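Local coordinates for protein glycerophosphodiester phosphodiesterase (Thermotoga maritima, PDB 1O1Z) that belongs to the glycerophosphoryl diester phosphodiesterase family, whose members are built on a TIM-barrel fold, at residues A[31-36]-A[94-99]; A[48-53]-A[116-121]; A[62-67]-A[80-85]; A[73-78]-A[112-117]. One frame throughout, in Å; residues are numbered along the deposited sequence. Where two conformers were deposited one is given.

Interaction 1 (A[31-36]-A[94-99])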
loop_
_atom_site.group_PDB
_atom_site.type_symbol
_atom_site.label_atom_id
_atom_site.label_comp_id
_atom_site.label_asym_id
_atom_site.label_seq_id
_atom_site.Cartn_x
_atom_site.Cartn_y
_atom_site.Cartn_z
ATOM N N GLU A 31 3.206 15.252 5.972
ATOM C CA GLU A 31 2.530 16.234 5.162
ATOM C C GLU A 31 1.807 15.571 3.999
ATOM O O GLU A 31 0.634 15.843 3.764
ATOM C CB GLU A 31 3.512 17.290 4.647
ATOM C CG GLU A 31 2.863 18.330 3.753
ATOM C CD GLU A 31 3.866 19.310 3.181
ATOM O OE1 GLU A 31 4.933 18.869 2.709
ATOM O OE2 GLU A 31 3.563 20.515 3.175
ATOM N N ALA A 32 2.481 14.674 3.278
ATOM C CA ALA A 32 1.837 14.012 2.131
ATOM C C ALA A 32 0.610 13.201 2.570
ATOM O O ALA A 32 -0.426 13.218 1.911
ATOM C CB ALA A 32 2.823 13.145 1.399
ATOM N N PHE A 33 0.719 12.501 3.698
ATOM C CA PHE A 33 -0.421 11.707 4.172
ATOM C C PHE A 33 -1.574 12.603 4.595
ATOM O O PHE A 33 -2.717 12.368 4.223
ATOM C CB PHE A 33 -0.035 10.803 5.344
ATOM C CG PHE A 33 1.073 9.826 5.038
ATOM C CD1 PHE A 33 1.015 9.024 3.918
ATOM C CD2 PHE A 33 2.142 9.645 5.909
ATOM C CE1 PHE A 33 2.011 8.104 3.632
ATOM C CE2 PHE A 33 3.146 8.733 5.614
ATOM C CZ PHE A 33 3.088 7.968 4.492
ATOM N N MET A 34 -1.279 13.652 5.361
ATOM C CA MET A 34 -2.330 14.577 5.821
ATOM C C MET A 34 -3.017 15.269 4.632
ATOM O O MET A 34 -4.232 15.435 4.628
ATOM C CB MET A 34 -1.765 15.576 6.840
ATOM C CG MET A 34 -1.298 14.864 8.138
ATOM S SD MET A 34 -0.803 16.122 9.427
ATOM C CE MET A 34 0.682 16.773 8.712
ATOM N N LYS A 35 -2.236 15.663 3.633
ATOM C CA LYS A 35 -2.783 16.329 2.452
ATOM C C LYS A 35 -3.672 15.408 1.602
ATOM O O LYS A 35 -4.634 15.867 0.995
ATOM C CB LYS A 35 -1.666 16.942 1.597
ATOM C CG LYS A 35 -0.978 18.142 2.231
ATOM C CD LYS A 35 -1.848 19.352 2.193
ATOM C CE LYS A 35 -1.233 20.483 3.005
ATOM N NZ LYS A 35 -2.156 21.636 3.070
ATOM N N ALA A 36 -3.362 14.109 1.573
ATOM C CA ALA A 36 -4.222 13.150 0.879
ATOM C C ALA A 36 -5.583 13.090 1.542
ATOM O O ALA A 36 -6.606 13.096 0.891
ATOM C CB ALA A 36 -3.578 11.765 0.880
ATOM N N LYS A 94 4.330 4.654 13.922
ATOM C CA LYS A 94 3.702 5.217 15.114
ATOM C C LYS A 94 3.194 6.656 14.897
ATOM O O LYS A 94 2.043 7.007 15.266
ATOM C CB LYS A 94 4.683 5.185 16.287
ATOM C CG LYS A 94 4.225 5.927 17.556
ATOM C CD LYS A 94 5.241 5.758 18.680
ATOM C CE LYS A 94 4.822 6.525 19.941
ATOM N NZ LYS A 94 4.871 8.001 19.721
ATOM N N GLU A 95 4.041 7.503 14.314
ATOM C CA GLU A 95 3.678 8.896 14.047
ATOM C C GLU A 95 2.556 9.038 13.011
ATOM O O GLU A 95 1.682 9.909 13.131
ATOM C CB GLU A 95 4.921 9.685 13.623
ATOM C CG GLU A 95 5.894 9.866 14.755
ATOM C CD GLU A 95 7.182 10.540 14.356
ATOM O OE1 GLU A 95 7.871 10.048 13.434
ATOM O OE2 GLU A 95 7.510 11.562 14.984
ATOM N N VAL A 96 2.540 8.166 12.006
ATOM C CA VAL A 96 1.443 8.192 11.035
ATOM C C VAL A 96 0.115 7.925 11.737
ATOM O O VAL A 96 -0.867 8.623 11.499
ATOM C CB VAL A 96 1.672 7.212 9.880
ATOM C CG1 VAL A 96 0.494 7.211 8.946
ATOM C CG2 VAL A 96 2.946 7.569 9.124
ATOM N N PHE A 97 0.094 6.921 12.616
ATOM C CA PHE A 97 -1.138 6.587 13.340
ATOM C C PHE A 97 -1.617 7.767 14.191
ATOM O O PHE A 97 -2.815 7.972 14.324
ATOM C CB PHE A 97 -0.936 5.376 14.260
ATOM C CG PHE A 97 -0.799 4.041 13.572
ATOM C CD1 PHE A 97 -0.931 3.862 12.208
ATOM C CD2 PHE A 97 -0.545 2.920 14.343
ATOM C CE1 PHE A 97 -0.808 2.599 11.638
ATOM C CE2 PHE A 97 -0.427 1.675 13.768
ATOM C CZ PHE A 97 -0.571 1.521 12.435
ATOM N N GLU A 98 -0.681 8.540 14.751
ATOM C CA GLU A 98 -1.038 9.718 15.555
ATOM C C GLU A 98 -1.641 10.853 14.730
ATOM O O GLU A 98 -2.335 11.722 15.276
ATOM C CB GLU A 98 0.217 10.208 16.306
ATOM C CG GLU A 98 0.638 9.255 17.399
ATOM C CD GLU A 98 2.036 9.507 17.962
ATOM O OE1 GLU A 98 2.756 10.405 17.472
ATOM O OE2 GLU A 98 2.416 8.782 18.907
ATOM N N ASN A 99 -1.384 10.864 13.426
ATOM C CA ASN A 99 -1.775 11.956 12.532
ATOM C C ASN A 99 -2.838 11.649 11.462
ATOM O O ASN A 99 -3.294 12.557 10.739
ATOM C CB ASN A 99 -0.508 12.532 11.904
ATOM C CG ASN A 99 0.317 13.293 12.916
ATOM O OD1 ASN A 99 -0.042 14.422 13.283
ATOM N ND2 ASN A 99 1.393 12.679 13.412
#
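Phe33 of helix 30-38 meets Val96 of helix 93-99 through the CD2-CE2 side of its ring. CE2 of Phe33 lies 3.7 Å from CG2 of Val96, and CD2 of Phe33 is 3.9 Å from the same methyl, so a single branch of the valine touches both atoms of one ring bond. The methyl approaches the ring obliquely, and the two side chains cross at about a right angle. With CG1 of Val96 anti to the backbone N (chi1 177°), CG2 is the branch left to face the neighbouring helix. Below this pair lies the barrel sheet: Phe33 also rests on Val44 and Leu46 of strand 43-50, while Val96 rests on Leu46 and on Ile106 of strand 105-110. This is the outer layer of a TIM barrel, in which consecutive beta-alpha-beta crossovers set their helices side by side over parallel strands, and Leu46 serves both helices at once. One residue further on, Met34 makes a looser contact at the border of the interface. It was modelled in two conformers; in the one described, its CG is 4.0 Å from the backbone O of Asn99, while the approach of its SD to OD1 of Asn99 (4.3 Å) is uncertain. The side-chain amide of Asn99 is held by the backbone: Asn99 ND2 donates to the backbone O of Glu95 over 2.8 Å with an N-H...O angle of 155°, the donor tilted 31° from the carbonyl plane. OE1 of that same Glu95 is bonded to Lys83, Thr91 and Thr92.

Interaction 2 (A[48-53]-A[116-121])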
loop_
_atom_site.group_PDB
_atom_site.type_symbol
_atom_site.label_atom_id
_atom_site.label_comp_id
_atom_site.label_asym_id
_atom_site.label_seq_id
_atom_site.Cartn_x
_atom_site.Cartn_y
_atom_site.Cartn_z
ATOM N N VAL A 48 6.948 0.302 4.794
ATOM C CA VAL A 48 7.635 0.195 6.076
ATOM C C VAL A 48 8.856 -0.704 6.057
ATOM O O VAL A 48 8.899 -1.747 5.380
ATOM C CB VAL A 48 6.695 -0.229 7.241
ATOM C CG1 VAL A 48 5.644 0.825 7.487
ATOM C CG2 VAL A 48 6.073 -1.595 7.032
ATOM N N ARG A 49 9.842 -0.277 6.863
ATOM C CA ARG A 49 11.133 -0.926 7.019
ATOM C C ARG A 49 11.603 -0.738 8.462
ATOM O O ARG A 49 10.995 0.012 9.231
ATOM C CB ARG A 49 12.169 -0.268 6.110
ATOM C CG ARG A 49 11.891 -0.462 4.632
ATOM C CD ARG A 49 12.974 0.160 3.777
ATOM N NE ARG A 49 12.750 -0.157 2.386
ATOM C CZ ARG A 49 13.144 -1.249 1.767
ATOM N NH1 ARG A 49 13.836 -2.205 2.387
ATOM N NH2 ARG A 49 12.877 -1.397 0.469
ATOM N N LEU A 50 12.691 -1.397 8.815
ATOM C CA LEU A 50 13.281 -1.209 10.144
ATOM C C LEU A 50 14.511 -0.330 10.150
ATOM O O LEU A 50 15.395 -0.423 9.288
ATOM C CB LEU A 50 13.730 -2.518 10.761
ATOM C CG LEU A 50 12.696 -3.521 11.158
ATOM C CD1 LEU A 50 13.414 -4.672 11.892
ATOM C CD2 LEU A 50 11.589 -2.922 12.001
ATOM N N SER A 51 14.572 0.503 11.190
ATOM C CA SER A 51 15.764 1.248 11.521
ATOM C C SER A 51 16.743 0.351 12.271
ATOM O O SER A 51 16.425 -0.801 12.629
ATOM C CB SER A 51 15.393 2.441 12.415
ATOM O OG SER A 51 14.903 1.955 13.663
ATOM N N LYS A 52 17.929 0.893 12.517
ATOM C CA LYS A 52 18.973 0.149 13.216
ATOM C C LYS A 52 18.520 -0.278 14.602
ATOM O O LYS A 52 18.908 -1.368 15.074
ATOM C CB LYS A 52 20.248 0.959 13.329
ATOM C CG LYS A 52 21.364 0.172 14.036
ATOM C CD LYS A 52 22.732 0.673 13.659
ATOM C CE LYS A 52 23.824 -0.159 14.319
ATOM N NZ LYS A 52 25.139 0.549 14.302
ATOM N N ASP A 53 17.767 0.611 15.266
ATOM C CA ASP A 53 17.232 0.345 16.605
ATOM C C ASP A 53 15.884 -0.398 16.622
ATOM O O ASP A 53 15.212 -0.490 17.670
ATOM C CB ASP A 53 17.230 1.612 17.515
ATOM C CG ASP A 53 16.532 2.856 16.918
ATOM O OD1 ASP A 53 16.324 3.006 15.694
ATOM O OD2 ASP A 53 16.171 3.809 17.651
ATOM N N ALA A 116 7.969 -7.389 10.114
ATOM C CA ALA A 116 6.591 -7.854 10.281
ATOM C C ALA A 116 6.158 -7.949 11.741
ATOM O O ALA A 116 5.072 -7.468 12.079
ATOM C CB ALA A 116 6.400 -9.187 9.595
ATOM N N ASP A 117 6.980 -8.519 12.617
ATOM C CA ASP A 117 6.545 -8.672 14.014
ATOM C C ASP A 117 6.321 -7.304 14.669
ATOM O O ASP A 117 5.326 -7.108 15.379
ATOM C CB ASP A 117 7.546 -9.480 14.813
ATOM C CG ASP A 117 7.486 -10.977 14.495
ATOM O OD1 ASP A 117 6.467 -11.472 13.965
ATOM O OD2 ASP A 117 8.415 -11.739 14.767
ATOM N N ALA A 118 7.234 -6.353 14.443
ATOM C CA ALA A 118 7.086 -5.011 14.990
ATOM C C ALA A 118 5.861 -4.278 14.446
ATOM O O ALA A 118 5.183 -3.560 15.171
ATOM C CB ALA A 118 8.339 -4.199 14.737
ATOM N N VAL A 119 5.579 -4.461 13.171
ATOM C CA VAL A 119 4.410 -3.859 12.551
ATOM C C VAL A 119 3.139 -4.440 13.178
ATOM O O VAL A 119 2.223 -3.697 13.490
ATOM C CB VAL A 119 4.401 -4.081 11.030
ATOM C CG1 VAL A 119 3.047 -3.735 10.424
ATOM C CG2 VAL A 119 5.516 -3.261 10.387
ATOM N N LEU A 120 3.085 -5.751 13.342
ATOM C CA LEU A 120 1.900 -6.389 13.923
ATOM C C LEU A 120 1.667 -5.917 15.353
ATOM O O LEU A 120 0.534 -5.683 15.745
ATOM C CB LEU A 120 1.986 -7.899 13.817
ATOM C CG LEU A 120 1.766 -8.369 12.373
ATOM C CD1 LEU A 120 2.230 -9.805 12.175
ATOM C CD2 LEU A 120 0.252 -8.197 11.997
ATOM N N GLU A 121 2.736 -5.749 16.124
ATOM C CA GLU A 121 2.582 -5.320 17.499
ATOM C C GLU A 121 2.004 -3.916 17.578
ATOM O O GLU A 121 1.041 -3.669 18.339
ATOM C CB GLU A 121 3.925 -5.436 18.234
ATOM C CG GLU A 121 3.832 -5.176 19.727
ATOM C CD GLU A 121 2.864 -6.113 20.442
ATOM O OE1 GLU A 121 2.754 -7.312 20.061
ATOM O OE2 GLU A 121 2.197 -5.650 21.399
#
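Val48 and Val119 set their CB branches against each other where strand 43-50 lies beneath helix 116-123. The two side chains cross obliquely and touch through one methyl each, CG2 of Val48 being 3.8 Å from CG2 of Val119. In Val48 the touching branch sits between the backbone N and the carbonyl carbon, the crowded position; in Val119 (chi1 167°) it is CG2 that lies beside the backbone N, with CG1 turned to the other side. Both residues point toward the opposite segment, whereas Leu50 starts out along the strand's flank and only its far end swings round. Its CD2 then comes within 4.4 Å of CB of Ala118, a light contact beside the valine pair. The alternation of an extended strand explains the division of labour: Val48 faces the helix, Leu50 reaches it with its far methyl, and Arg49 between them turns away, its guanidinium reaching the backbone O of His60. Val56 of the adjoining strand touches Val48, Ala118 and Val119, and Ile110 of strand 105-110 touches both valines, so the methyl pair is part of a wider apolar cluster. Past the strand, the chain is braced by Ser51 OG, which donates to Asp53 OD1 at 2.7 Å, on the anti side of the carboxylate and 34° out of its plane. Further along the helix, the backbone O of Val119 bonds to the hydroxyl of Ser123, a residue of the sodium site. A helix laid with small apolar side chains over the outer face of parallel strands is the classic wall of a TIM barrel.

Interaction 3 (A[62-67]-A[80-85]); sequences EDLKRL and SELKEL
The backbone N of Lys65 donates to OD1 of Asp63 at 3.1 Å in a nearly straight bond (165°), entering from above the carboxylate plane, 39° out of it. This Asx turn folds the chain around Leu64, which stands at the N-cap position of helix 65-68 and carries the contact with helix 79-85. Leu64 points toward that helix, and a single methyl does the touching: its CD1 lies 3.9 Å from CD2 of Leu82 and 4.2 Å from CD1 of Leu85. The two partners are one helical turn apart, so their methyls rise from the same helix face. Leu82 slants past Leu64, whereas Leu85 is set at about a right angle to it. The CB of Leu82 does not point at Leu64, and it is CD2 at the end of its chain that reaches across. The apolar cluster continues through Ile74 against Leu64, Ala77 against Leu82, and Leu70 against both Leu64 and Leu85. Strand 63-64 pairs antiparallel with strand 70-73, and helix 79-85 packs its leucines on this small hairpin. The whole unit is inserted between strand 43-50 and helix 93-99 of the barrel, consistent with the insertion that distinguishes this family among TIM-barrel proteins.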
loop_
_atom_site.group_PDB
_atom_site.type_symbol
_atom_site.label_atom_id
_atom_site.label_comp_id
_atom_site.label_asym_id
_atom_site.label_seq_id
_atom_site.Cartn_x
_atom_site.Cartn_y
_atom_site.Cartn_z
ATOM N N GLU A 62 15.463 1.292 0.530
ATOM C CA GLU A 62 16.223 0.848 1.692
ATOM C C GLU A 62 17.258 1.887 2.139
ATOM O O GLU A 62 17.890 1.704 3.163
ATOM C CB GLU A 62 16.916 -0.504 1.430
ATOM C CG GLU A 62 18.082 -0.463 0.473
ATOM C CD GLU A 62 18.900 -1.751 0.467
ATOM O OE1 GLU A 62 18.518 -2.744 1.132
ATOM O OE2 GLU A 62 19.934 -1.763 -0.219
ATOM N N ASP A 63 17.459 2.939 1.350
ATOM C CA ASP A 63 18.444 3.990 1.671
ATOM C C ASP A 63 17.879 5.369 1.345
ATOM O O ASP A 63 16.750 5.492 0.859
ATOM C CB ASP A 63 19.765 3.730 0.960
ATOM C CG ASP A 63 19.612 3.694 -0.525
ATOM O OD1 ASP A 63 18.926 4.580 -1.090
ATOM O OD2 ASP A 63 20.138 2.797 -1.212
ATOM N N LEU A 64 18.652 6.407 1.639
ATOM C CA LEU A 64 18.220 7.792 1.475
ATOM C C LEU A 64 18.755 8.452 0.194
ATOM O O LEU A 64 18.744 9.679 0.081
ATOM C CB LEU A 64 18.675 8.612 2.693
ATOM C CG LEU A 64 18.155 8.142 4.057
ATOM C CD1 LEU A 64 18.770 8.985 5.160
ATOM C CD2 LEU A 64 16.628 8.197 4.116
ATOM N N LYS A 65 19.233 7.666 -0.764
ATOM C CA LYS A 65 19.925 8.221 -1.924
ATOM C C LYS A 65 18.998 8.999 -2.848
ATOM O O LYS A 65 19.303 10.125 -3.233
ATOM C CB LYS A 65 20.663 7.125 -2.733
ATOM C CG LYS A 65 21.728 6.387 -1.970
ATOM C CD LYS A 65 22.772 5.713 -2.879
ATOM C CE LYS A 65 22.447 4.262 -3.164
ATOM N NZ LYS A 65 23.619 3.559 -3.780
ATOM N N ARG A 66 17.868 8.406 -3.207
ATOM C CA ARG A 66 16.999 8.983 -4.237
ATOM C C ARG A 66 16.391 10.317 -3.828
ATOM O O ARG A 66 16.328 11.242 -4.626
ATOM C CB ARG A 66 15.894 7.991 -4.600
ATOM C CG ARG A 66 14.921 8.433 -5.698
ATOM C CD ARG A 66 13.956 7.325 -6.122
ATOM N NE ARG A 66 13.249 6.769 -4.970
ATOM C CZ ARG A 66 12.045 7.159 -4.535
ATOM N NH1 ARG A 66 11.322 8.067 -5.203
ATOM N NH2 ARG A 66 11.541 6.601 -3.450
ATOM N N LEU A 67 15.936 10.408 -2.587
ATOM C CA LEU A 67 15.164 11.575 -2.137
ATOM C C LEU A 67 16.023 12.627 -1.441
ATOM O O LEU A 67 15.676 13.810 -1.446
ATOM C CB LEU A 67 14.053 11.128 -1.191
ATOM C CG LEU A 67 12.936 10.224 -1.746
ATOM C CD1 LEU A 67 12.003 9.880 -0.658
ATOM C CD2 LEU A 67 12.221 10.907 -2.911
ATOM N N SER A 80 16.381 8.465 15.338
ATOM C CA SER A 80 16.874 9.810 15.621
ATOM C C SER A 80 17.880 10.266 14.561
ATOM O O SER A 80 17.812 11.389 14.076
ATOM C CB SER A 80 17.497 9.870 17.016
ATOM O OG SER A 80 17.896 11.211 17.287
ATOM N N GLU A 81 18.821 9.379 14.200
ATOM C CA GLU A 81 19.818 9.686 13.176
ATOM C C GLU A 81 19.170 9.955 11.815
ATOM O O GLU A 81 19.557 10.877 11.118
ATOM C CB GLU A 81 20.820 8.542 13.075
ATOM C CG GLU A 81 21.758 8.521 14.276
ATOM C CD GLU A 81 22.572 7.250 14.434
ATOM O OE1 GLU A 81 22.354 6.240 13.713
ATOM O OE2 GLU A 81 23.447 7.252 15.329
ATOM N N LEU A 82 18.165 9.160 11.472
ATOM C CA LEU A 82 17.431 9.346 10.220
ATOM C C LEU A 82 16.691 10.669 10.180
ATOM O O LEU A 82 16.670 11.351 9.174
ATOM C CB LEU A 82 16.465 8.185 9.978
ATOM C CG LEU A 82 17.166 6.850 9.722
ATOM C CD1 LEU A 82 16.196 5.685 9.833
ATOM C CD2 LEU A 82 17.877 6.867 8.368
ATOM N N LYS A 83 16.062 11.025 11.287
ATOM C CA LYS A 83 15.396 12.319 11.389
ATOM C C LYS A 83 16.390 13.482 11.309
ATOM O O LYS A 83 16.098 14.493 10.687
ATOM C CB LYS A 83 14.583 12.362 12.680
ATOM C CG LYS A 83 13.282 11.556 12.526
ATOM C CD LYS A 83 12.391 11.573 13.721
ATOM C CE LYS A 83 11.115 10.775 13.482
ATOM N NZ LYS A 83 10.085 11.485 12.690
ATOM N N GLU A 84 17.561 13.338 11.918
ATOM C CA GLU A 84 18.568 14.376 11.814
ATOM C C GLU A 84 19.002 14.546 10.356
ATOM O O GLU A 84 19.092 15.654 9.856
ATOM C CB GLU A 84 19.788 14.049 12.692
ATOM C CG GLU A 84 19.497 13.978 14.187
ATOM C CD GLU A 84 20.508 13.131 14.960
ATOM O OE1 GLU A 84 21.719 13.299 14.723
ATOM O OE2 GLU A 84 20.101 12.292 15.809
ATOM N N LEU A 85 19.286 13.432 9.685
ATOM C CA LEU A 85 19.755 13.456 8.292
ATOM C C LEU A 85 18.746 14.039 7.307
ATOM O O LEU A 85 19.124 14.688 6.329
ATOM C CB LEU A 85 20.098 12.040 7.841
ATOM C CG LEU A 85 21.361 11.469 8.462
ATOM C CD1 LEU A 85 21.428 9.968 8.259
ATOM C CD2 LEU A 85 22.604 12.163 7.922
#

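Interaction 4 (A[73-78]-A[112-117])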
loop_
_atom_site.group_PDB
_atom_site.type_symbol
_atom_site.label_atom_id
_atom_site.label_comp_id
_atom_site.label_asym_id
_atom_site.label_seq_id
_atom_site.Cartn_x
_atom_site.Cartn_y
_atom_site.Cartn_z
ATOM N N LYS A 73 21.832 3.686 4.555
ATOM C CA LYS A 73 20.745 2.729 4.626
ATOM C C LYS A 73 19.892 2.951 5.868
ATOM O O LYS A 73 20.398 3.207 6.946
ATOM C CB LYS A 73 21.253 1.284 4.641
ATOM C CG LYS A 73 21.882 0.832 3.351
ATOM C CD LYS A 73 22.399 -0.578 3.503
ATOM C CE LYS A 73 23.032 -1.082 2.223
ATOM N NZ LYS A 73 21.998 -1.375 1.202
ATOM N N ILE A 74 18.595 2.784 5.715
ATOM C CA ILE A 74 17.645 2.904 6.818
ATOM C C ILE A 74 18.062 2.006 7.991
ATOM O O ILE A 74 18.020 2.415 9.162
ATOM C CB ILE A 74 16.204 2.564 6.337
ATOM C CG1 ILE A 74 15.722 3.500 5.207
ATOM C CG2 ILE A 74 15.212 2.547 7.492
ATOM C CD1 ILE A 74 15.736 4.930 5.543
ATOM N N ARG A 75 18.471 0.768 7.702
ATOM C CA ARG A 75 18.766 -0.176 8.777
ATOM C C ARG A 75 20.111 0.079 9.460
ATOM O O ARG A 75 20.425 -0.586 10.452
ATOM C CB ARG A 75 18.682 -1.619 8.296
ATOM C CG ARG A 75 19.737 -2.054 7.305
ATOM C CD ARG A 75 19.555 -3.517 6.862
ATOM N NE ARG A 75 18.352 -3.626 6.055
ATOM C CZ ARG A 75 18.296 -3.497 4.722
ATOM N NH1 ARG A 75 19.389 -3.294 4.009
ATOM N NH2 ARG A 75 17.113 -3.559 4.105
ATOM N N ASP A 76 20.886 1.018 8.931
ATOM C CA ASP A 76 22.202 1.351 9.441
ATOM C C ASP A 76 22.143 2.570 10.373
ATOM O O ASP A 76 23.163 2.928 10.965
ATOM C CB ASP A 76 23.151 1.648 8.278
ATOM C CG ASP A 76 23.652 0.399 7.556
ATOM O OD1 ASP A 76 23.421 -0.737 8.011
ATOM O OD2 ASP A 76 24.327 0.489 6.515
ATOM N N ALA A 77 20.985 3.208 10.469
ATOM C CA ALA A 77 20.823 4.415 11.279
ATOM C C ALA A 77 19.653 4.244 12.233
ATOM O O ALA A 77 18.649 3.604 11.904
ATOM C CB ALA A 77 20.591 5.610 10.391
ATOM N N THR A 78 19.755 4.852 13.419
ATOM C CA THR A 78 18.621 4.897 14.328
ATOM C C THR A 78 17.549 5.871 13.821
ATOM O O THR A 78 17.806 6.741 12.971
ATOM C CB THR A 78 19.055 5.352 15.732
ATOM O OG1 THR A 78 19.530 6.709 15.651
ATOM C CG2 THR A 78 20.214 4.505 16.264
ATOM N N GLU A 112 10.163 -5.499 4.205
ATOM C CA GLU A 112 11.138 -6.378 4.851
ATOM C C GLU A 112 10.442 -7.342 5.793
ATOM O O GLU A 112 9.710 -6.904 6.686
ATOM C CB GLU A 112 12.103 -5.532 5.702
ATOM C CG GLU A 112 12.809 -4.472 4.923
ATOM C CD GLU A 112 13.681 -3.573 5.786
ATOM O OE1 GLU A 112 13.524 -3.572 7.047
ATOM O OE2 GLU A 112 14.483 -2.865 5.175
ATOM N N ARG A 113 10.665 -8.649 5.614
ATOM C CA ARG A 113 10.082 -9.637 6.533
ATOM C C ARG A 113 10.427 -9.351 7.976
ATOM O O ARG A 113 9.610 -9.534 8.865
ATOM C CB ARG A 113 10.499 -11.068 6.170
ATOM C CG ARG A 113 10.280 -12.120 7.286
ATOM C CD ARG A 113 10.712 -13.544 6.898
ATOM N NE ARG A 113 9.739 -14.180 5.975
ATOM C CZ ARG A 113 8.712 -14.900 6.363
ATOM N NH1 ARG A 113 8.485 -15.021 7.676
ATOM N NH2 ARG A 113 7.907 -15.502 5.459
ATOM N N GLU A 114 11.648 -8.895 8.226
ATOM C CA GLU A 114 12.072 -8.640 9.602
ATOM C C GLU A 114 11.284 -7.543 10.315
ATOM O O GLU A 114 11.335 -7.456 11.533
ATOM C CB GLU A 114 13.580 -8.360 9.659
ATOM C CG GLU A 114 14.050 -7.182 8.831
ATOM C CD GLU A 114 14.499 -7.557 7.404
ATOM O OE1 GLU A 114 14.060 -8.595 6.818
ATOM O OE2 GLU A 114 15.311 -6.779 6.824
ATOM N N ALA A 115 10.558 -6.711 9.555
ATOM C CA ALA A 115 9.703 -5.675 10.136
ATOM C C ALA A 115 8.342 -6.187 10.554
ATOM O O ALA A 115 7.621 -5.499 11.258
ATOM C CB ALA A 115 9.527 -4.525 9.164
ATOM N N ALA A 116 7.969 -7.389 10.114
ATOM C CA ALA A 116 6.591 -7.854 10.281
ATOM C C ALA A 116 6.158 -7.949 11.741
ATOM O O ALA A 116 5.072 -7.468 12.079
ATOM C CB ALA A 116 6.400 -9.187 9.595
ATOM N N ASP A 117 6.980 -8.519 12.617
ATOM C CA ASP A 117 6.545 -8.672 14.014
ATOM C C ASP A 117 6.321 -7.304 14.669
ATOM O O ASP A 117 5.326 -7.108 15.379
ATOM C CB ASP A 117 7.546 -9.480 14.813
ATOM C CG ASP A 117 7.486 -10.977 14.495
ATOM O OD1 ASP A 117 6.467 -11.472 13.965
ATOM O OD2 ASP A 117 8.415 -11.739 14.767
HETATM O O HOH W 1 16.140 -4.430 7.801
#
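Arg75 and Glu112 form a salt bridge in which NH2 of Arg75 donates to OE2 of Glu112 over 2.9 Å. The bond is bent, with an N-H...O angle of 144°: the carboxylate is met from above its plane, and the two flat groups are turned 38° apart. A water completes the pairing. It accepts from NE of Arg75 at 2.9 Å and donates to OE1 of Glu112, also at 2.9 Å, and to OE2 of Glu114 at 2.7 Å. Glu114 thus reaches the arginine through this water; its OE2 is 4.4 Å from NE of Arg75 and well out of the guanidinium plane, where charge attraction alone may act. The bend of Arg75 at chi3 (69°) brings NH2 to Glu112 and NE to the water. Outward from here, NH1 of Arg75 is held by Glu62, while Glu112 OE2 also takes Arg49, and Glu112 OE1 also takes the backbone N of Leu50. Each oxygen of Glu112 therefore has two partners, which fixes the carboxylate's rotation. Through these bonds, the loop between strand 70-73 and helix 79-85 is tied to the end of strand 43-50 and to the turn that leads from strand 105-110 into helix 116-123.

In the fold
The four contacts follow the barrel from its outer wall to its insertion. Interactions 1 and 2 belong to the barrel, their centres about 18 Å apart, and are related through strand 43-50, which carries one segment of interaction 2 and underlies the helices of interaction 1. Their segments alternate along the chain, as do those of 3 and 4. Interaction 3, in the inserted unit, is nested within the loops closed by both, and touches interaction 1 through a salt bridge between helices 79-85 and 93-99. Interaction 4 bridges insertion and barrel: its centre is about 6 Å from that of interaction 2, with which it shares helix 116-123, and about 13 Å from that of interaction 3. Charged and apolar contacts thereby join insertion to barrel.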